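Local coordinates for putative ABC transporter (Thermobispora bispora, PDB 4PE6), which probably serves as the solute-binding component of an ABC transporter, capturing a small sugar-like ligand between its two lobes, at residues A[108-113]-A[272-277]. Numbering follows the deposited sequence.
Sequences KVVVFD and LDLLEG. With LTH ((2R,3S)-2,3,4-trihydroxybutanoic acid), chain C.
Lys108 lays its aliphatic chain over the last turn of helix 263-275, with CG 3.9 Å from Leu275 CD2 and 4.1 Å from Leu274 CB. With CG anti to its own carbonyl carbon (chi1 -67°) and a further bend at chi2, the chain runs across the helix end, and CE passes 3.9 Å from Leu274 O. Two residues further along the strand, Val110 meets the same helix: its CG2 packs 4.0 Å from Leu274 CD1, so the leucine side chain meets Lys108 through CB and Val110 through a methyl. Just beyond, a Schellman motif closes the helix, with Gly277 at positive phi, its N bonded to Leu274 O and Arg278 N to Asp273 O. Just past the C-terminal end of the strand, Asp113 grips the trihydroxybutanoic acid with both carboxylate oxygens, OD1 accepting from O4 at 2.5 Å and OD2 from O2 at 2.6 Å. Gln263 and Asn88 also bond to OD1 and OD2, respectively, steadying the carboxylate. With an alanine here, the two ligand hydroxyls would probably lose their acceptors, and the Gln263 and Asn88 amides this partner. A helix packed on a parallel strand with a ligand-binding acid just after its C-terminal end is characteristic of the Rossmann-like lobes of periplasmic binding proteins.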
# COMPACT_ATOMS: atom_id res chain seq x y z
N LYS A 108 -17.56 12.85 8.64
CA LYS A 108 -17.22 11.45 8.86
C LYS A 108 -15.81 11.24 8.35
O LYS A 108 -15.48 11.64 7.21
CB LYS A 108 -18.19 10.50 8.12
CG LYS A 108 -19.63 10.48 8.61
CD LYS A 108 -19.66 10.30 10.13
CE LYS A 108 -20.92 9.66 10.64
NZ LYS A 108 -21.97 10.63 11.00
N VAL A 109 -14.97 10.61 9.16
CA VAL A 109 -13.56 10.48 8.81
C VAL A 109 -13.18 9.02 8.75
O VAL A 109 -13.33 8.29 9.73
CB VAL A 109 -12.66 11.24 9.82
CG1 VAL A 109 -11.20 10.97 9.54
CG2 VAL A 109 -12.97 12.73 9.76
N VAL A 110 -12.73 8.58 7.58
CA VAL A 110 -12.16 7.26 7.40
C VAL A 110 -10.68 7.40 7.11
O VAL A 110 -10.27 7.96 6.07
CB VAL A 110 -12.84 6.50 6.24
CG1 VAL A 110 -12.27 5.11 6.11
CG2 VAL A 110 -14.35 6.46 6.44
N VAL A 111 -9.88 6.93 8.05
CA VAL A 111 -8.46 6.79 7.84
C VAL A 111 -8.25 5.45 7.15
O VAL A 111 -8.74 4.42 7.63
CB VAL A 111 -7.71 6.83 9.17
CG1 VAL A 111 -6.26 6.39 9.01
CG2 VAL A 111 -7.83 8.22 9.80
N PHE A 112 -7.53 5.43 6.04
CA PHE A 112 -7.30 4.18 5.33
C PHE A 112 -5.84 3.96 5.01
O PHE A 112 -5.04 4.89 5.03
CB PHE A 112 -8.19 4.02 4.09
CG PHE A 112 -7.80 4.90 2.95
CD1 PHE A 112 -8.22 6.22 2.93
CD2 PHE A 112 -6.99 4.44 1.93
CE1 PHE A 112 -7.88 7.06 1.87
CE2 PHE A 112 -6.62 5.27 0.90
CZ PHE A 112 -7.06 6.57 0.86
N ASP A 113 -5.50 2.70 4.74
CA ASP A 113 -4.14 2.27 4.48
C ASP A 113 -3.19 2.72 5.58
O ASP A 113 -2.04 3.10 5.33
CB ASP A 113 -3.67 2.80 3.12
CG ASP A 113 -2.31 2.26 2.71
OD1 ASP A 113 -2.10 1.05 2.85
OD2 ASP A 113 -1.45 3.06 2.24
N LEU A 272 -19.89 6.15 2.67
CA LEU A 272 -21.26 6.25 2.26
C LEU A 272 -22.18 5.52 3.24
O LEU A 272 -23.26 6.00 3.53
CB LEU A 272 -21.47 5.70 0.86
CG LEU A 272 -20.77 6.45 -0.27
CD1 LEU A 272 -21.19 5.84 -1.60
CD2 LEU A 272 -21.08 7.93 -0.25
N ASP A 273 -21.73 4.40 3.78
CA ASP A 273 -22.54 3.67 4.77
C ASP A 273 -22.63 4.47 6.07
O ASP A 273 -23.70 4.56 6.70
CB ASP A 273 -22.00 2.26 5.00
CG ASP A 273 -22.54 1.25 3.96
OD1 ASP A 273 -23.37 1.65 3.12
OD2 ASP A 273 -22.16 0.06 3.97
N LEU A 274 -21.52 5.10 6.44
CA LEU A 274 -21.47 5.96 7.61
C LEU A 274 -22.46 7.11 7.46
O LEU A 274 -23.18 7.46 8.40
CB LEU A 274 -20.05 6.47 7.83
CG LEU A 274 -19.05 5.45 8.41
CD1 LEU A 274 -17.70 6.11 8.59
CD2 LEU A 274 -19.50 4.88 9.74
N LEU A 275 -22.49 7.69 6.26
CA LEU A 275 -23.33 8.86 6.00
C LEU A 275 -24.83 8.55 6.04
O LEU A 275 -25.63 9.46 6.27
CB LEU A 275 -22.96 9.48 4.64
CG LEU A 275 -21.66 10.28 4.67
CD1 LEU A 275 -21.26 10.69 3.24
CD2 LEU A 275 -21.79 11.50 5.58
N GLU A 276 -25.21 7.30 5.80
CA GLU A 276 -26.62 6.92 5.94
C GLU A 276 -26.94 6.25 7.28
O GLU A 276 -27.92 5.52 7.40
CB GLU A 276 -27.08 6.08 4.74
CG GLU A 276 -26.38 4.75 4.52
CD GLU A 276 -27.02 3.95 3.36
OE1 GLU A 276 -27.65 2.89 3.61
OE2 GLU A 276 -26.92 4.43 2.22
N GLY A 277 -26.12 6.50 8.29
CA GLY A 277 -26.40 6.06 9.67
C GLY A 277 -26.04 4.63 10.05
O GLY A 277 -26.44 4.15 11.13
O1 LTH C . 3.11 1.36 -1.12
C1 LTH C . 2.51 2.31 -0.51
O LTH C . 2.59 3.53 -0.79
C2 LTH C . 1.50 1.94 0.61
O2 LTH C . 0.95 3.14 1.23
C3 LTH C . 2.16 1.13 1.71
O3 LTH C . 3.24 1.86 2.27
C4 LTH C . 1.12 0.86 2.81
O4 LTH C . 0.09 0.02 2.21